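Local atomic coordinates of NanU sialic acid binding protein (Bacteroides fragilis, PDB entry 4L7T), a protein that binds sialic acid with high affinity and, as a SusD-family protein of the outer membrane, probably works in the capture of this sugar for uptake. Residues W30-N40 and L108-L119. Numbering follows the deposited sequence.
Sequences WKTEAQFSTFN and LMIAKTKETTVL
Trp-30 lies flat against the side chain of Lys-112, opening an aromatic cluster between two nearly antiparallel helices (160° between the axes of 33-40 and 108-115) near the N-terminus of this SusD-family fold. Lys-112 bends at chi2 (-59°) and runs across one indole face: CG sits over the six-membered ring, 3.3 Å from its centroid, and NZ lies above the five-membered ring, 4.5 Å from its centroid, in a cation-pi contact. Both side chains are hydrogen-bonded to the chain just before Trp-30, Trp-30 NE1 to Ile-24 O and Lys-112 NZ to Ala-25 O, which should hold the pair in place. One water joins the segments, donating to Trp-30 O and hydrogen-bonding Thr-116 OG1. Next, Lys-31 O meets Val-118 CG1. Thr-32 OG1 accepts from Gln-35 N, and Gln-35 OE1 takes a weak bond from Thr-32 N, a capping box at the start of helix 33-48. Glu-33 places its CG against Leu-119 CD2 while its OE2 bonds Tyr-127 OH on helix 121-146.

Phe-36 is the centre of the packing. One ring face takes Leu-119 CD1 over its middle, 3.8 Å from the centroid; the opposite face receives Trp-30 CE3, offset toward the rim. At the ring edge stand Met-109 CE and Thr-113 OG1, the hydroxyl already committed to Met-109 O at 2.8 Å. That carbonyl is gripped from opposite faces of its plane by the N and OG1 of Thr-113. One turn on, the Phe-39 ring has Trp-30 CH2 over its centre, while Leu-108 CD2 touches both aromatics. Met-109 sets its sulfur beside Trp-30 and Phe-39: SD is at the indole edge, 4.0 Å from Trp-30 CZ3, and reaches Phe-39 CD2 at 3.7 Å.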
loop_
_atom_site.group_PDB
_atom_site.type_symbol
_atom_site.label_atom_id
_atom_site.label_comp_id
_atom_site.label_asym_id
_atom_site.label_seq_id
_atom_site.Cartn_x
_atom_site.Cartn_y
_atom_site.Cartn_z
ATOM N N TRP A 30 -2.871 12.533 30.914
ATOM C CA TRP A 30 -3.610 11.246 30.872
ATOM C C TRP A 30 -4.718 11.142 31.942
ATOM O O TRP A 30 -4.867 10.080 32.542
ATOM C CB TRP A 30 -2.605 10.128 31.080
ATOM C CG TRP A 30 -1.453 10.275 30.077
ATOM C CD1 TRP A 30 -0.307 11.061 30.196
ATOM C CD2 TRP A 30 -1.375 9.656 28.769
ATOM N NE1 TRP A 30 0.474 10.933 29.058
ATOM C CE2 TRP A 30 -0.138 10.061 28.183
ATOM C CE3 TRP A 30 -2.214 8.781 28.062
ATOM C CZ2 TRP A 30 0.261 9.646 26.879
ATOM C CZ3 TRP A 30 -1.802 8.325 26.789
ATOM C CH2 TRP A 30 -0.580 8.780 26.204
ATOM N N LYS A 31 -5.437 12.222 32.169
ATOM C CA LYS A 31 -6.432 12.236 33.293
ATOM C C LYS A 31 -7.839 11.923 32.859
ATOM O O LYS A 31 -8.677 11.636 33.726
ATOM C CB LYS A 31 -6.491 13.646 33.932
ATOM C CG LYS A 31 -5.270 14.066 34.669
ATOM C CD LYS A 31 -4.905 13.116 35.747
ATOM C CE LYS A 31 -3.733 13.632 36.580
ATOM N NZ LYS A 31 -3.723 12.980 37.914
ATOM N N THR A 32 -8.135 11.967 31.561
ATOM C CA THR A 32 -9.517 11.832 31.081
ATOM C C THR A 32 -9.520 10.904 29.898
ATOM O O THR A 32 -8.506 10.783 29.200
ATOM C CB THR A 32 -10.205 13.156 30.669
ATOM O OG1 THR A 32 -9.595 13.710 29.472
ATOM C CG2 THR A 32 -10.074 14.210 31.787
ATOM N N GLU A 33 -10.644 10.225 29.686
ATOM C CA GLU A 33 -10.845 9.534 28.408
ATOM C C GLU A 33 -10.586 10.443 27.167
ATOM O O GLU A 33 -9.994 9.971 26.140
ATOM C CB GLU A 33 -12.278 9.018 28.344
ATOM C CG GLU A 33 -12.415 7.927 27.269
ATOM C CD GLU A 33 -12.702 8.424 25.881
ATOM O OE1 GLU A 33 -13.240 9.569 25.663
ATOM O OE2 GLU A 33 -12.380 7.612 24.932
ATOM N N ALA A 34 -11.026 11.706 27.204
ATOM C CA ALA A 34 -10.896 12.582 26.039
ATOM C C ALA A 34 -9.439 12.807 25.662
ATOM O O ALA A 34 -9.107 12.863 24.467
ATOM C CB ALA A 34 -11.596 13.912 26.254
ATOM N N GLN A 35 -8.592 12.909 26.656
ATOM C CA GLN A 35 -7.106 12.903 26.426
ATOM C C GLN A 35 -6.549 11.624 25.706
ATOM O O GLN A 35 -5.700 11.755 24.769
ATOM C CB GLN A 35 -6.346 13.153 27.745
ATOM C CG GLN A 35 -6.539 14.625 28.258
ATOM C CD GLN A 35 -5.942 14.800 29.661
ATOM O OE1 GLN A 35 -6.054 13.943 30.521
ATOM N NE2 GLN A 35 -5.185 15.919 29.848
ATOM N N PHE A 36 -6.966 10.422 26.156
ATOM C CA PHE A 36 -6.538 9.179 25.507
ATOM C C PHE A 36 -7.073 9.192 24.063
ATOM O O PHE A 36 -6.335 8.796 23.124
ATOM C CB PHE A 36 -7.090 7.936 26.227
ATOM C CG PHE A 36 -6.283 7.480 27.418
ATOM C CD1 PHE A 36 -5.283 6.484 27.365
ATOM C CD2 PHE A 36 -6.544 8.090 28.679
ATOM C CE1 PHE A 36 -4.590 6.034 28.488
ATOM C CE2 PHE A 36 -5.879 7.711 29.809
ATOM C CZ PHE A 36 -4.846 6.692 29.759
ATOM N N SER A 37 -8.304 9.622 23.839
ATOM C CA SER A 37 -8.785 9.752 22.468
ATOM C C SER A 37 -7.855 10.667 21.627
ATOM O O SER A 37 -7.481 10.356 20.459
ATOM C CB SER A 37 -10.221 10.198 22.434
ATOM O OG SER A 37 -10.759 10.212 21.134
ATOM N N THR A 38 -7.502 11.822 22.191
ATOM C CA THR A 38 -6.664 12.767 21.460
ATOM C C THR A 38 -5.367 12.150 21.113
ATOM O O THR A 38 -4.848 12.384 19.983
ATOM C CB THR A 38 -6.450 14.057 22.324
ATOM O OG1 THR A 38 -7.711 14.696 22.392
ATOM C CG2 THR A 38 -5.526 15.063 21.526
ATOM N N PHE A 39 -4.827 11.335 22.002
ATOM C CA PHE A 39 -3.505 10.717 21.840
ATOM C C PHE A 39 -3.590 9.597 20.732
ATOM O O PHE A 39 -2.641 9.431 19.917
ATOM C CB PHE A 39 -2.949 10.155 23.088
ATOM C CG PHE A 39 -1.467 9.868 22.981
ATOM C CD1 PHE A 39 -0.534 10.920 23.217
ATOM C CD2 PHE A 39 -0.968 8.613 22.566
ATOM C CE1 PHE A 39 0.819 10.652 23.155
ATOM C CE2 PHE A 39 0.392 8.339 22.460
ATOM C CZ PHE A 39 1.314 9.369 22.754
ATOM N N ASN A 40 -4.724 8.887 20.726
ATOM C CA ASN A 40 -5.001 7.920 19.645
ATOM C C ASN A 40 -5.132 8.650 18.286
ATOM O O ASN A 40 -4.607 8.110 17.292
ATOM C CB ASN A 40 -6.327 7.173 20.030
ATOM C CG ASN A 40 -6.616 6.009 19.068
ATOM O OD1 ASN A 40 -5.713 5.179 18.816
ATOM N ND2 ASN A 40 -7.870 5.936 18.576
ATOM N N LEU A 108 4.168 4.174 24.272
ATOM C CA LEU A 108 3.692 5.150 25.326
ATOM C C LEU A 108 2.181 4.929 25.516
ATOM O O LEU A 108 1.722 4.694 26.656
ATOM C CB LEU A 108 3.925 6.618 24.952
ATOM C CG LEU A 108 3.453 7.590 26.088
ATOM C CD1 LEU A 108 4.147 7.317 27.423
ATOM C CD2 LEU A 108 3.586 9.066 25.703
ATOM N N MET A 109 1.448 4.931 24.393
ATOM C CA MET A 109 -0.049 4.658 24.471
ATOM C C MET A 109 -0.320 3.357 25.160
ATOM O O MET A 109 -1.210 3.282 26.040
ATOM C CB MET A 109 -0.699 4.757 23.083
ATOM C CG MET A 109 -2.250 4.456 23.101
ATOM S SD MET A 109 -3.026 5.835 23.890
ATOM C CE MET A 109 -4.800 5.423 23.555
ATOM N N ILE A 110 0.388 2.310 24.771
ATOM C CA ILE A 110 0.207 1.028 25.359
ATOM C C ILE A 110 0.431 1.014 26.874
ATOM O O ILE A 110 -0.389 0.427 27.601
ATOM C CB ILE A 110 1.057 -0.062 24.647
ATOM C CG1 ILE A 110 0.482 -0.219 23.238
ATOM C CG2 ILE A 110 1.064 -1.332 25.443
ATOM C CD1 ILE A 110 1.389 -1.120 22.304
ATOM N N ALA A 111 1.557 1.613 27.348
ATOM C CA ALA A 111 1.832 1.598 28.792
ATOM C C ALA A 111 0.766 2.461 29.491
ATOM O O ALA A 111 0.253 2.056 30.525
ATOM C CB ALA A 111 3.229 2.191 29.084
ATOM N N LYS A 112 0.399 3.585 28.917
ATOM C CA LYS A 112 -0.553 4.495 29.642
ATOM C C LYS A 112 -1.919 3.816 29.746
ATOM O O LYS A 112 -2.603 3.876 30.820
ATOM C CB LYS A 112 -0.732 5.863 28.986
ATOM C CG LYS A 112 0.523 6.807 29.137
ATOM C CD LYS A 112 0.904 7.082 30.613
ATOM C CE LYS A 112 1.978 8.173 30.657
ATOM N NZ LYS A 112 2.345 8.532 32.113
ATOM N N THR A 113 -2.327 3.151 28.661
ATOM C CA THR A 113 -3.613 2.432 28.696
ATOM C C THR A 113 -3.601 1.251 29.594
ATOM O O THR A 113 -4.633 0.983 30.270
ATOM C CB THR A 113 -3.937 2.023 27.218
ATOM O OG1 THR A 113 -3.955 3.200 26.441
ATOM C CG2 THR A 113 -5.347 1.373 27.117
ATOM N N LYS A 114 -2.532 0.483 29.641
ATOM C CA LYS A 114 -2.485 -0.608 30.612
ATOM C C LYS A 114 -2.554 -0.144 32.096
ATOM O O LYS A 114 -3.065 -0.883 32.947
ATOM C CB LYS A 114 -1.275 -1.534 30.414
ATOM C CG LYS A 114 -1.331 -2.325 29.097
ATOM C CD LYS A 114 -0.062 -3.135 28.964
ATOM C CE LYS A 114 -0.162 -4.212 27.888
ATOM N NZ LYS A 114 -1.384 -5.135 27.927
ATOM N N GLU A 115 -2.085 1.079 32.352
ATOM C CA GLU A 115 -1.942 1.622 33.726
ATOM C C GLU A 115 -3.137 2.450 34.212
ATOM O O GLU A 115 -3.186 2.838 35.386
ATOM C CB GLU A 115 -0.735 2.613 33.780
ATOM C CG GLU A 115 0.608 1.902 33.618
ATOM C CD GLU A 115 1.816 2.826 33.195
ATOM O OE1 GLU A 115 1.651 4.078 33.044
ATOM O OE2 GLU A 115 2.927 2.251 32.979
ATOM N N THR A 116 -4.058 2.785 33.334
ATOM C CA THR A 116 -5.017 3.815 33.662
ATOM C C THR A 116 -6.052 3.337 34.668
ATOM O O THR A 116 -6.271 2.151 34.847
ATOM C CB THR A 116 -5.751 4.262 32.418
ATOM O OG1 THR A 116 -6.504 5.455 32.665
ATOM C CG2 THR A 116 -6.686 3.176 31.870
ATOM N N THR A 117 -6.646 4.321 35.329
ATOM C CA THR A 117 -7.845 4.064 36.163
ATOM C C THR A 117 -9.034 4.852 35.706
ATOM O O THR A 117 -10.080 4.915 36.410
ATOM C CB THR A 117 -7.553 4.335 37.632
ATOM O OG1 THR A 117 -7.743 5.695 37.898
ATOM C CG2 THR A 117 -6.169 3.949 37.974
ATOM N N VAL A 118 -8.937 5.461 34.523
ATOM C CA VAL A 118 -9.957 6.377 34.057
ATOM C C VAL A 118 -10.788 5.831 32.915
ATOM O O VAL A 118 -11.852 6.348 32.645
ATOM C CB VAL A 118 -9.436 7.861 33.755
ATOM C CG1 VAL A 118 -8.485 8.333 34.854
ATOM C CG2 VAL A 118 -8.841 7.964 32.314
ATOM N N LEU A 119 -10.321 4.786 32.245
ATOM C CA LEU A 119 -11.090 4.299 31.057
ATOM C C LEU A 119 -12.026 3.133 31.392
ATOM O O LEU A 119 -11.666 2.273 32.153
ATOM C CB LEU A 119 -10.059 3.757 29.975
ATOM C CG LEU A 119 -9.167 4.883 29.400
ATOM C CD1 LEU A 119 -8.078 4.187 28.512
ATOM C CD2 LEU A 119 -9.859 5.939 28.618
HETATM O O HOH W 1 -4.577 7.342 33.203
#